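Local coordinates for cytochrome c-552/4 domain-containing protein (Ignicoccus hospitalis KIN4/I, PDB 4QO5) that probably carries electrons through eight covalently bound c-type hemes as a membrane-associated cytochrome, its physiological reaction being unknown, at residues S25-I28 and S29-G33; V193-E196 and G197-N200; Q402-K405 and I406-C410. All blocks are in the same frame, centred on the assembly; numbering follows the deposited sequence.

Contact 1. Residues S25-I28 and S29-G33. With HEC (heme c), chain B.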
loop_
_atom_site.group_PDB
_atom_site.type_symbol
_atom_site.label_atom_id
_atom_site.label_comp_id
_atom_site.label_asym_id
_atom_site.label_seq_id
_atom_site.Cartn_x
_atom_site.Cartn_y
_atom_site.Cartn_z
ATOM N N SER A 25 -12.256 39.679 0.268
ATOM C CA SER A 25 -11.342 40.728 -0.175
ATOM C C SER A 25 -10.036 40.643 0.592
ATOM O O SER A 25 -8.977 41.030 0.091
ATOM C CB SER A 25 -11.975 42.115 -0.051
ATOM O OG SER A 25 -12.142 42.472 1.309
ATOM N N CYS A 26 -10.100 40.105 1.805
ATOM C CA CYS A 26 -8.882 39.928 2.573
ATOM C C CYS A 26 -8.286 38.529 2.467
ATOM O O CYS A 26 -7.074 38.371 2.285
ATOM C CB CYS A 26 -9.096 40.266 4.029
ATOM S SG CYS A 26 -7.502 40.367 4.822
ATOM N N HIS A 27 -9.142 37.522 2.589
ATOM C CA HIS A 27 -8.682 36.146 2.617
ATOM C C HIS A 27 -8.100 35.666 1.299
ATOM O O HIS A 27 -7.339 34.702 1.272
ATOM C CB HIS A 27 -9.778 35.212 3.130
ATOM C CG HIS A 27 -9.721 35.032 4.608
ATOM N ND1 HIS A 27 -8.917 34.088 5.206
ATOM C CD2 HIS A 27 -10.284 35.741 5.615
ATOM C CE1 HIS A 27 -9.017 34.190 6.514
ATOM N NE2 HIS A 27 -9.841 35.181 6.786
ATOM N N ILE A 28 -8.425 36.357 0.214
ATOM C CA ILE A 28 -7.857 35.994 -1.082
ATOM C C ILE A 28 -6.332 36.187 -1.056
ATOM O O ILE A 28 -5.586 35.462 -1.722
ATOM C CB ILE A 28 -8.522 36.793 -2.227
ATOM C CG1 ILE A 28 -8.217 36.159 -3.585
ATOM C CG2 ILE A 28 -8.113 38.264 -2.196
ATOM C CD1 ILE A 28 -9.004 36.805 -4.720
ATOM N N SER A 29 -5.859 37.134 -0.255
ATOM C CA SER A 29 -4.415 37.342 -0.151
ATOM C C SER A 29 -3.789 36.637 1.060
ATOM O O SER A 29 -2.637 36.224 1.000
ATOM C CB SER A 29 -4.066 38.836 -0.166
ATOM O OG SER A 29 -4.473 39.476 1.024
ATOM N N VAL A 30 -4.525 36.490 2.157
ATOM C CA VAL A 30 -3.907 35.917 3.358
ATOM C C VAL A 30 -3.989 34.396 3.422
ATOM O O VAL A 30 -3.091 33.746 3.955
ATOM C CB VAL A 30 -4.382 36.577 4.693
ATOM C CG1 VAL A 30 -4.092 38.069 4.671
ATOM C CG2 VAL A 30 -5.831 36.330 4.941
ATOM N N THR A 31 -5.060 33.836 2.876
ATOM C CA THR A 31 -5.216 32.387 2.775
ATOM C C THR A 31 -5.741 32.000 1.387
ATOM O O THR A 31 -6.868 31.505 1.249
ATOM C CB THR A 31 -6.164 31.803 3.849
ATOM O OG1 THR A 31 -7.460 32.397 3.728
ATOM C CG2 THR A 31 -5.622 32.019 5.267
ATOM N N PRO A 32 -4.909 32.196 0.357
ATOM C CA PRO A 32 -5.353 31.971 -1.021
ATOM C C PRO A 32 -5.824 30.537 -1.253
ATOM O O PRO A 32 -6.704 30.330 -2.087
ATOM C CB PRO A 32 -4.101 32.280 -1.860
ATOM C CG PRO A 32 -2.938 32.215 -0.881
ATOM C CD PRO A 32 -3.517 32.671 0.430
ATOM N N GLY A 33 -5.260 29.571 -0.527
ATOM C CA GLY A 33 -5.670 28.183 -0.678
ATOM C C GLY A 33 -7.108 27.948 -0.259
ATOM O O GLY A 33 -7.838 27.192 -0.904
HETATM FE FE HEC B . -10.445 36.102 8.655
HETATM C CHA HEC B . -8.330 34.119 10.483
HETATM C CHB HEC B . -12.780 33.666 8.614
HETATM C CHC HEC B . -12.729 38.377 7.631
HETATM C CHD HEC B . -7.928 38.274 7.937
HETATM N NA HEC B . -10.513 34.218 9.385
HETATM C C1A HEC B . -9.606 33.642 10.243
HETATM C C2A HEC B . -10.209 32.451 10.799
HETATM C C3A HEC B . -11.439 32.326 10.291
HETATM C C4A HEC B . -11.654 33.431 9.377
HETATM C CMA HEC B . -12.470 31.204 10.577
HETATM C CAA HEC B . -9.544 31.513 11.833
HETATM C CBA HEC B . -9.605 32.260 13.162
HETATM C CGA HEC B . -9.186 31.404 14.329
HETATM O O1A HEC B . -8.627 30.291 14.133
HETATM O O2A HEC B . -9.435 31.842 15.481
HETATM N NB HEC B . -12.354 36.003 8.140
HETATM C C1B HEC B . -13.197 34.921 8.303
HETATM C C2B HEC B . -14.551 35.339 8.121
HETATM C C3B HEC B . -14.508 36.667 7.908
HETATM C C4B HEC B . -13.140 37.089 7.869
HETATM C CMB HEC B . -15.746 34.357 8.262
HETATM C CAB HEC B . -15.593 37.739 7.707
HETATM C CBB HEC B . -16.918 37.460 8.448
HETATM N NC HEC B . -10.347 37.962 7.870
HETATM C C1C HEC B . -11.416 38.783 7.620
HETATM C C2C HEC B . -10.928 40.059 7.134
HETATM C C3C HEC B . -9.620 40.109 7.461
HETATM C C4C HEC B . -9.212 38.744 7.771
HETATM C CMC HEC B . -11.910 41.243 7.054
HETATM C CAC HEC B . -8.600 41.285 7.316
HETATM C CBC HEC B . -9.024 42.732 7.631
HETATM N ND HEC B . -8.445 36.179 9.133
HETATM C C1D HEC B . -7.576 37.163 8.669
HETATM C C2D HEC B . -6.236 36.831 9.074
HETATM C C3D HEC B . -6.357 35.540 9.880
HETATM C C4D HEC B . -7.763 35.205 9.863
HETATM C CMD HEC B . -4.947 37.633 8.772
HETATM C CAD HEC B . -5.219 34.738 10.542
HETATM C CBD HEC B . -4.330 34.157 9.449
HETATM C CGD HEC B . -3.196 33.374 10.058
HETATM O O1D HEC B . -2.237 33.046 9.312
HETATM O O2D HEC B . -3.238 33.073 11.280
#
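The His-27 imidazole meets Val-30 over one face and Thr-31 at its ND1 edge, while NE2 at the far side of the ring binds the heme iron at 2.2 Å. Val-30 CG2 lies toward the rim of that face, a CH-pi contact 4.1 Å from the ring centroid. Thr-31 OG1 sits in the ring plane and accepts the N-H of His-27 ND1 at 2.7 Å in an almost straight bond (173°). Thr-31 chi1 of 59° puts OG1 between the backbone N and the carbonyl carbon, within reach of both ND1 and His-27 O, to which it makes a weak hydrogen bond. A valine in place of this threonine would probably leave His-27 ND1 without its acceptor and the imidazole freer to turn. The backbone before it is the last turn of helix 18-30. Cys-26 O is gripped three times, by Ser-29 N, by Ser-29 OG at 3.1 Å and by Val-30 N. Ile-28 O faces Pro-32 CB instead and is buried without a polar partner, since proline offers no N-H. Cys-26 SG carries the thioether to heme CAC, modelled long at 2.9 Å, so Cys-26 and His-27 close a CxxCH heme-binding motif. His-96 is the second axial ligand. Hydrogen-bonded through ND1, His-27 is likely to be a slightly stronger donor to the iron, with its ring held in one orientation.

Contact 2. Residues V193-E196 and G197-N200. With HEC (heme c), chain B.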
loop_
_atom_site.group_PDB
_atom_site.type_symbol
_atom_site.label_atom_id
_atom_site.label_comp_id
_atom_site.label_asym_id
_atom_site.label_seq_id
_atom_site.Cartn_x
_atom_site.Cartn_y
_atom_site.Cartn_z
ATOM N N VAL A 193 -8.444 31.827 18.117
ATOM C CA VAL A 193 -8.903 30.990 19.211
ATOM C C VAL A 193 -7.833 29.971 19.582
ATOM O O VAL A 193 -7.216 29.362 18.707
ATOM C CB VAL A 193 -10.195 30.232 18.830
ATOM C CG1 VAL A 193 -10.648 29.356 19.987
ATOM C CG2 VAL A 193 -11.291 31.218 18.441
ATOM N N LYS A 194 -7.617 29.779 20.877
ATOM C CA LYS A 194 -6.736 28.710 21.339
ATOM C C LYS A 194 -7.568 27.502 21.772
ATOM O O LYS A 194 -8.436 27.619 22.636
ATOM C CB LYS A 194 -5.843 29.189 22.488
ATOM N N TYR A 195 -7.304 26.352 21.157
ATOM C CA TYR A 195 -8.047 25.128 21.446
ATOM C C TYR A 195 -7.190 24.057 22.097
ATOM O O TYR A 195 -5.961 24.044 21.953
ATOM C CB TYR A 195 -8.576 24.489 20.157
ATOM C CG TYR A 195 -9.580 25.284 19.368
ATOM C CD1 TYR A 195 -10.928 25.311 19.746
ATOM C CD2 TYR A 195 -9.199 25.972 18.220
ATOM C CE1 TYR A 195 -11.854 26.007 19.010
ATOM C CE2 TYR A 195 -10.127 26.683 17.472
ATOM C CZ TYR A 195 -11.457 26.686 17.880
ATOM O OH TYR A 195 -12.388 27.379 17.162
ATOM N N GLU A 196 -7.868 23.120 22.754
ATOM C CA GLU A 196 -7.320 21.792 22.998
ATOM C C GLU A 196 -8.161 20.806 22.192
ATOM O O GLU A 196 -9.396 20.827 22.256
ATOM C CB GLU A 196 -7.379 21.420 24.483
ATOM C CG GLU A 196 -6.516 22.271 25.397
ATOM C CD GLU A 196 -6.586 21.816 26.850
ATOM O OE1 GLU A 196 -7.368 20.886 27.153
ATOM O OE2 GLU A 196 -5.860 22.392 27.689
ATOM N N GLY A 197 -7.500 19.959 21.416
ATOM C CA GLY A 197 -8.211 18.948 20.657
ATOM C C GLY A 197 -8.673 19.343 19.266
ATOM O O GLY A 197 -9.396 18.577 18.621
ATOM N N TYR A 198 -8.268 20.521 18.803
ATOM C CA TYR A 198 -8.501 20.943 17.417
ATOM C C TYR A 198 -7.239 21.666 16.891
ATOM O O TYR A 198 -6.715 22.523 17.584
ATOM C CB TYR A 198 -9.740 21.847 17.278
ATOM C CG TYR A 198 -10.056 22.054 15.821
ATOM C CD1 TYR A 198 -10.743 21.073 15.093
ATOM C CD2 TYR A 198 -9.598 23.180 15.146
ATOM C CE1 TYR A 198 -10.969 21.224 13.721
ATOM C CE2 TYR A 198 -9.827 23.346 13.778
ATOM C CZ TYR A 198 -10.501 22.368 13.072
ATOM O OH TYR A 198 -10.708 22.542 11.712
ATOM N N PRO A 199 -6.769 21.350 15.659
ATOM C CA PRO A 199 -7.335 20.479 14.616
ATOM C C PRO A 199 -7.557 19.023 14.995
ATOM O O PRO A 199 -6.734 18.371 15.646
ATOM C CB PRO A 199 -6.297 20.560 13.471
ATOM C CG PRO A 199 -5.048 21.047 14.108
ATOM C CD PRO A 199 -5.537 22.004 15.180
ATOM N N ASN A 200 -8.720 18.539 14.584
ATOM C CA ASN A 200 -9.052 17.126 14.598
ATOM C C ASN A 200 -10.274 16.993 13.731
ATOM O O ASN A 200 -11.143 17.862 13.775
ATOM C CB ASN A 200 -9.410 16.641 16.001
ATOM C CG ASN A 200 -9.947 15.218 15.993
ATOM O OD1 ASN A 200 -11.162 14.993 15.899
ATOM N ND2 ASN A 200 -9.045 14.254 16.067
HETATM FE FE HEC B . -10.445 36.102 8.655
HETATM C CHA HEC B . -8.330 34.119 10.483
HETATM C CHB HEC B . -12.780 33.666 8.614
HETATM C CHC HEC B . -12.729 38.377 7.631
HETATM C CHD HEC B . -7.928 38.274 7.937
HETATM N NA HEC B . -10.513 34.218 9.385
HETATM C C1A HEC B . -9.606 33.642 10.243
HETATM C C2A HEC B . -10.209 32.451 10.799
HETATM C C3A HEC B . -11.439 32.326 10.291
HETATM C C4A HEC B . -11.654 33.431 9.377
HETATM C CMA HEC B . -12.470 31.204 10.577
HETATM C CAA HEC B . -9.544 31.513 11.833
HETATM C CBA HEC B . -9.605 32.260 13.162
HETATM C CGA HEC B . -9.186 31.404 14.329
HETATM O O1A HEC B . -8.627 30.291 14.133
HETATM O O2A HEC B . -9.435 31.842 15.481
HETATM N NB HEC B . -12.354 36.003 8.140
HETATM C C1B HEC B . -13.197 34.921 8.303
HETATM C C2B HEC B . -14.551 35.339 8.121
HETATM C C3B HEC B . -14.508 36.667 7.908
HETATM C C4B HEC B . -13.140 37.089 7.869
HETATM C CMB HEC B . -15.746 34.357 8.262
HETATM C CAB HEC B . -15.593 37.739 7.707
HETATM C CBB HEC B . -16.918 37.460 8.448
HETATM N NC HEC B . -10.347 37.962 7.870
HETATM C C1C HEC B . -11.416 38.783 7.620
HETATM C C2C HEC B . -10.928 40.059 7.134
HETATM C C3C HEC B . -9.620 40.109 7.461
HETATM C C4C HEC B . -9.212 38.744 7.771
HETATM C CMC HEC B . -11.910 41.243 7.054
HETATM C CAC HEC B . -8.600 41.285 7.316
HETATM C CBC HEC B . -9.024 42.732 7.631
HETATM N ND HEC B . -8.445 36.179 9.133
HETATM C C1D HEC B . -7.576 37.163 8.669
HETATM C C2D HEC B . -6.236 36.831 9.074
HETATM C C3D HEC B . -6.357 35.540 9.880
HETATM C C4D HEC B . -7.763 35.205 9.863
HETATM C CMD HEC B . -4.947 37.633 8.772
HETATM C CAD HEC B . -5.219 34.738 10.542
HETATM C CBD HEC B . -4.330 34.157 9.449
HETATM C CGD HEC B . -3.196 33.374 10.058
HETATM O O1D HEC B . -2.237 33.046 9.312
HETATM O O2D HEC B . -3.238 33.073 11.280
#
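A T-shaped aromatic pair, Tyr-195 with Tyr-198, spans the turn where strand 188-196 gives way to the loop that follows it. The edge of the Tyr-198 ring points toward the face of Tyr-195, with centroids 5.6 Å apart and planes at 70°. The closest side-chain approach is lower down, where Tyr-198 CB lies over that face, 4.0 Å from Tyr-195 CG. Val-193 CG1 lies over the opposite face, 3.5 Å above the plane and toward the rim, so the ring has a valine methyl on one side and a tyrosine methylene on the other. The two tyrosines run side by side in the same direction; for Tyr-198, placing CG anti to the backbone N (chi1 -171°) turns the ring alongside its neighbour. Gly-197 makes the bend: its positive phi of 89° would jam a beta carbon against Glu-196 O. The cis peptide before Pro-199 redirects the chain once more, and Tyr-198 N is buried with no partner. At the strand end, Val-193 N gives a hydrogen bond of 2.8 Å to heme propionate oxygen O2A, and Val-193 CG2 rests 3.5 Å from the same oxygen. Both phenol groups are engaged, Tyr-195 OH with Asp-92 and Tyr-198 OH with His-201, while Tyr-198 also touches another heme. The hydroxyl of Tyr-418 of the second subunit is hydrogen-bonded to Gly-197 N. Strand 188-196 pairs antiparallel with strand 176-185, whose Val-177 packs against Val-193 and Tyr-195, and the turn leads from this two-stranded hairpin into the long loop before helix 226-229.

Contact 3. Residues Q402-K405 and I406-C410. With HEC (heme c), chain I.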
loop_
_atom_site.group_PDB
_atom_site.type_symbol
_atom_site.label_atom_id
_atom_site.label_comp_id
_atom_site.label_asym_id
_atom_site.label_seq_id
_atom_site.Cartn_x
_atom_site.Cartn_y
_atom_site.Cartn_z
ATOM N N GLN A 402 -31.501 -5.457 0.870
ATOM C CA GLN A 402 -31.225 -4.143 0.294
ATOM C C GLN A 402 -29.838 -4.071 -0.340
ATOM O O GLN A 402 -29.662 -3.438 -1.379
ATOM C CB GLN A 402 -31.357 -3.025 1.334
ATOM C CG GLN A 402 -30.632 -1.737 0.916
ATOM C CD GLN A 402 -31.398 -0.901 -0.120
ATOM O OE1 GLN A 402 -32.291 -0.128 0.242
ATOM N NE2 GLN A 402 -31.034 -1.033 -1.402
ATOM N N MET A 403 -28.852 -4.706 0.286
ATOM C CA MET A 403 -27.505 -4.678 -0.285
ATOM C C MET A 403 -27.486 -5.470 -1.603
ATOM O O MET A 403 -26.914 -5.022 -2.603
ATOM C CB MET A 403 -26.469 -5.242 0.694
ATOM C CG MET A 403 -25.001 -5.188 0.191
ATOM S SD MET A 403 -24.349 -3.499 0.131
ATOM C CE MET A 403 -24.289 -3.221 -1.625
ATOM N N VAL A 404 -28.127 -6.632 -1.602
ATOM C CA VAL A 404 -28.191 -7.464 -2.804
ATOM C C VAL A 404 -28.848 -6.698 -3.961
ATOM O O VAL A 404 -28.457 -6.844 -5.112
ATOM C CB VAL A 404 -28.881 -8.808 -2.496
ATOM C CG1 VAL A 404 -29.180 -9.619 -3.782
ATOM C CG2 VAL A 404 -28.005 -9.602 -1.527
ATOM N N LYS A 405 -29.803 -5.836 -3.639
ATOM C CA LYS A 405 -30.474 -5.002 -4.642
ATOM C C LYS A 405 -29.473 -4.039 -5.315
ATOM O O LYS A 405 -29.576 -3.756 -6.513
ATOM C CB LYS A 405 -31.638 -4.241 -3.988
ATOM C CG LYS A 405 -32.540 -3.478 -4.955
ATOM C CD LYS A 405 -33.727 -2.843 -4.209
ATOM C CE LYS A 405 -34.374 -1.748 -5.038
ATOM N NZ LYS A 405 -35.569 -1.166 -4.363
ATOM N N ILE A 406 -28.503 -3.547 -4.547
ATOM C CA ILE A 406 -27.420 -2.760 -5.128
ATOM C C ILE A 406 -26.564 -3.600 -6.073
ATOM O O ILE A 406 -26.342 -3.195 -7.209
ATOM C CB ILE A 406 -26.529 -2.097 -4.060
ATOM C CG1 ILE A 406 -27.368 -1.124 -3.224
ATOM C CG2 ILE A 406 -25.343 -1.384 -4.732
ATOM C CD1 ILE A 406 -26.609 -0.468 -2.068
ATOM N N CYS A 407 -26.100 -4.768 -5.619
ATOM C CA CYS A 407 -25.290 -5.643 -6.481
ATOM C C CYS A 407 -26.022 -5.967 -7.768
ATOM O O CYS A 407 -25.382 -6.137 -8.823
ATOM C CB CYS A 407 -24.975 -6.982 -5.818
ATOM S SG CYS A 407 -24.614 -6.879 -4.087
ATOM N N SER A 408 -27.349 -6.084 -7.656
ATOM C CA SER A 408 -28.209 -6.495 -8.760
ATOM C C SER A 408 -28.286 -5.490 -9.892
ATOM O O SER A 408 -28.795 -5.802 -10.968
ATOM C CB SER A 408 -29.623 -6.795 -8.251
ATOM O OG SER A 408 -29.597 -7.987 -7.492
ATOM N N ALA A 409 -27.764 -4.292 -9.665
ATOM C CA ALA A 409 -27.613 -3.350 -10.766
ATOM C C ALA A 409 -26.589 -3.872 -11.768
ATOM O O ALA A 409 -26.637 -3.516 -12.950
ATOM C CB ALA A 409 -27.198 -1.974 -10.254
ATOM N N CYS A 410 -25.676 -4.725 -11.304
ATOM C CA CYS A 410 -24.550 -5.176 -12.148
ATOM C C CYS A 410 -24.261 -6.681 -12.162
ATOM O O CYS A 410 -23.276 -7.128 -12.769
ATOM C CB CYS A 410 -23.288 -4.437 -11.730
ATOM S SG CYS A 410 -23.549 -2.649 -11.660
HETATM FE FE HEC I . -19.359 -6.660 -8.498
HETATM C CHA HEC I . -16.762 -8.284 -10.004
HETATM C CHB HEC I . -19.681 -9.259 -6.245
HETATM C CHC HEC I . -21.640 -4.881 -6.705
HETATM C CHD HEC I . -19.609 -4.497 -11.070
HETATM N NA HEC I . -18.396 -8.398 -8.179
HETATM C C1A HEC I . -17.319 -8.894 -8.912
HETATM C C2A HEC I . -16.884 -10.148 -8.322
HETATM C C3A HEC I . -17.711 -10.404 -7.302
HETATM C C4A HEC I . -18.661 -9.327 -7.186
HETATM C CMA HEC I . -17.647 -11.624 -6.366
HETATM C CAA HEC I . -15.713 -11.062 -8.803
HETATM C CBA HEC I . -14.428 -10.689 -8.044
HETATM C CGA HEC I . -13.351 -11.749 -8.153
HETATM O O1A HEC I . -13.640 -12.862 -8.657
HETATM O O2A HEC I . -12.196 -11.486 -7.721
HETATM N NB HEC I . -20.489 -7.015 -6.825
HETATM C C1B HEC I . -20.354 -8.101 -5.978
HETATM C C2B HEC I . -21.046 -7.831 -4.749
HETATM C C3B HEC I . -21.567 -6.595 -4.856
HETATM C C4B HEC I . -21.251 -6.089 -6.174
HETATM C CMB HEC I . -21.037 -8.875 -3.602
HETATM C CAB HEC I . -22.316 -5.689 -3.831
HETATM C CBB HEC I . -22.162 -6.050 -2.325
HETATM N NC HEC I . -20.416 -5.070 -8.830
HETATM C C1C HEC I . -21.274 -4.432 -7.950
HETATM C C2C HEC I . -21.866 -3.287 -8.601
HETATM C C3C HEC I . -21.115 -3.096 -9.697
HETATM C C4C HEC I . -20.333 -4.278 -9.933
HETATM C CMC HEC I . -22.671 -2.256 -7.760
HETATM C CAC HEC I . -21.059 -2.019 -10.804
HETATM C CBC HEC I . -21.352 -0.571 -10.371
HETATM N ND HEC I . -18.363 -6.433 -10.250
HETATM C C1D HEC I . -18.667 -5.466 -11.208
HETATM C C2D HEC I . -17.823 -5.631 -12.362
HETATM C C3D HEC I . -16.944 -6.804 -12.010
HETATM C C4D HEC I . -17.333 -7.241 -10.700
HETATM C CMD HEC I . -17.825 -4.786 -13.652
HETATM C CAD HEC I . -15.837 -7.416 -12.886
HETATM C CBD HEC I . -16.402 -8.706 -13.481
HETATM C CGD HEC I . -15.272 -9.686 -13.731
HETATM O O1D HEC I . -14.843 -10.366 -12.760
HETATM O O2D HEC I . -14.807 -9.817 -14.894
#
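Apolar packing centres on Met-403 CE, which is pressed 3.5 Å from Ile-406 CB, tighter than usual for two carbons, and lies 3.6 Å from heme CBB. The side chain leaves with CG anti to the backbone N (chi1 -177°), then bends at chi2 and again at chi3, bringing the methyl back between the isoleucine and the heme's CAB-CBB side group. Ile-406 CD1 and CG2 also touch this methyl, from the same side as CB, and the two side chains meet at a slant. Among the hydrogen bonds, Cys-407 N reaches Met-403 O at 3.1 Å, a regular helical bond. Val-404 O receives two donors from one residue: Ser-408 N at 2.9 Å and Ser-408 OG, also at 2.9 Å but well above the carbonyl plane. The hydroxyl thus doubles the hold on this carbonyl. Gln-402 NE2 is hydrogen-bonded outside the contact, to Ile-301 O. Two covalent links complete the contact: Cys-407 SG to heme CAB, 2.6 Å, and Cys-410 SG to heme CAC, 2.7 Å, both thioethers modelled long. Two cysteines three residues apart, joined to neighbouring pyrrole rings, are the signature of the CxxCH heme c attachment motif.

Overall arrangement
From the N terminus the three contacts come in series. Each is local to one continuous stretch: none closes a long loop, and none nests in or crosses another. Contact 1 spans the junction of helices 18-30 and 32-39, and contact 2 the exit from strand 188-196. Their centres lie about 22 Å apart, yet they share one heme, held at its iron by the first and at a propionate by the second. Contact 3, which starts within helix 393-407, carries a different heme; its centre lies about 42 Å from that of contact 2, across the chain's centre. Subunit packing joins contacts 1 and 3 of different copies: Thr-31 on Ser-408 of the second subunit, Cys-410 on Gly-33 of the third.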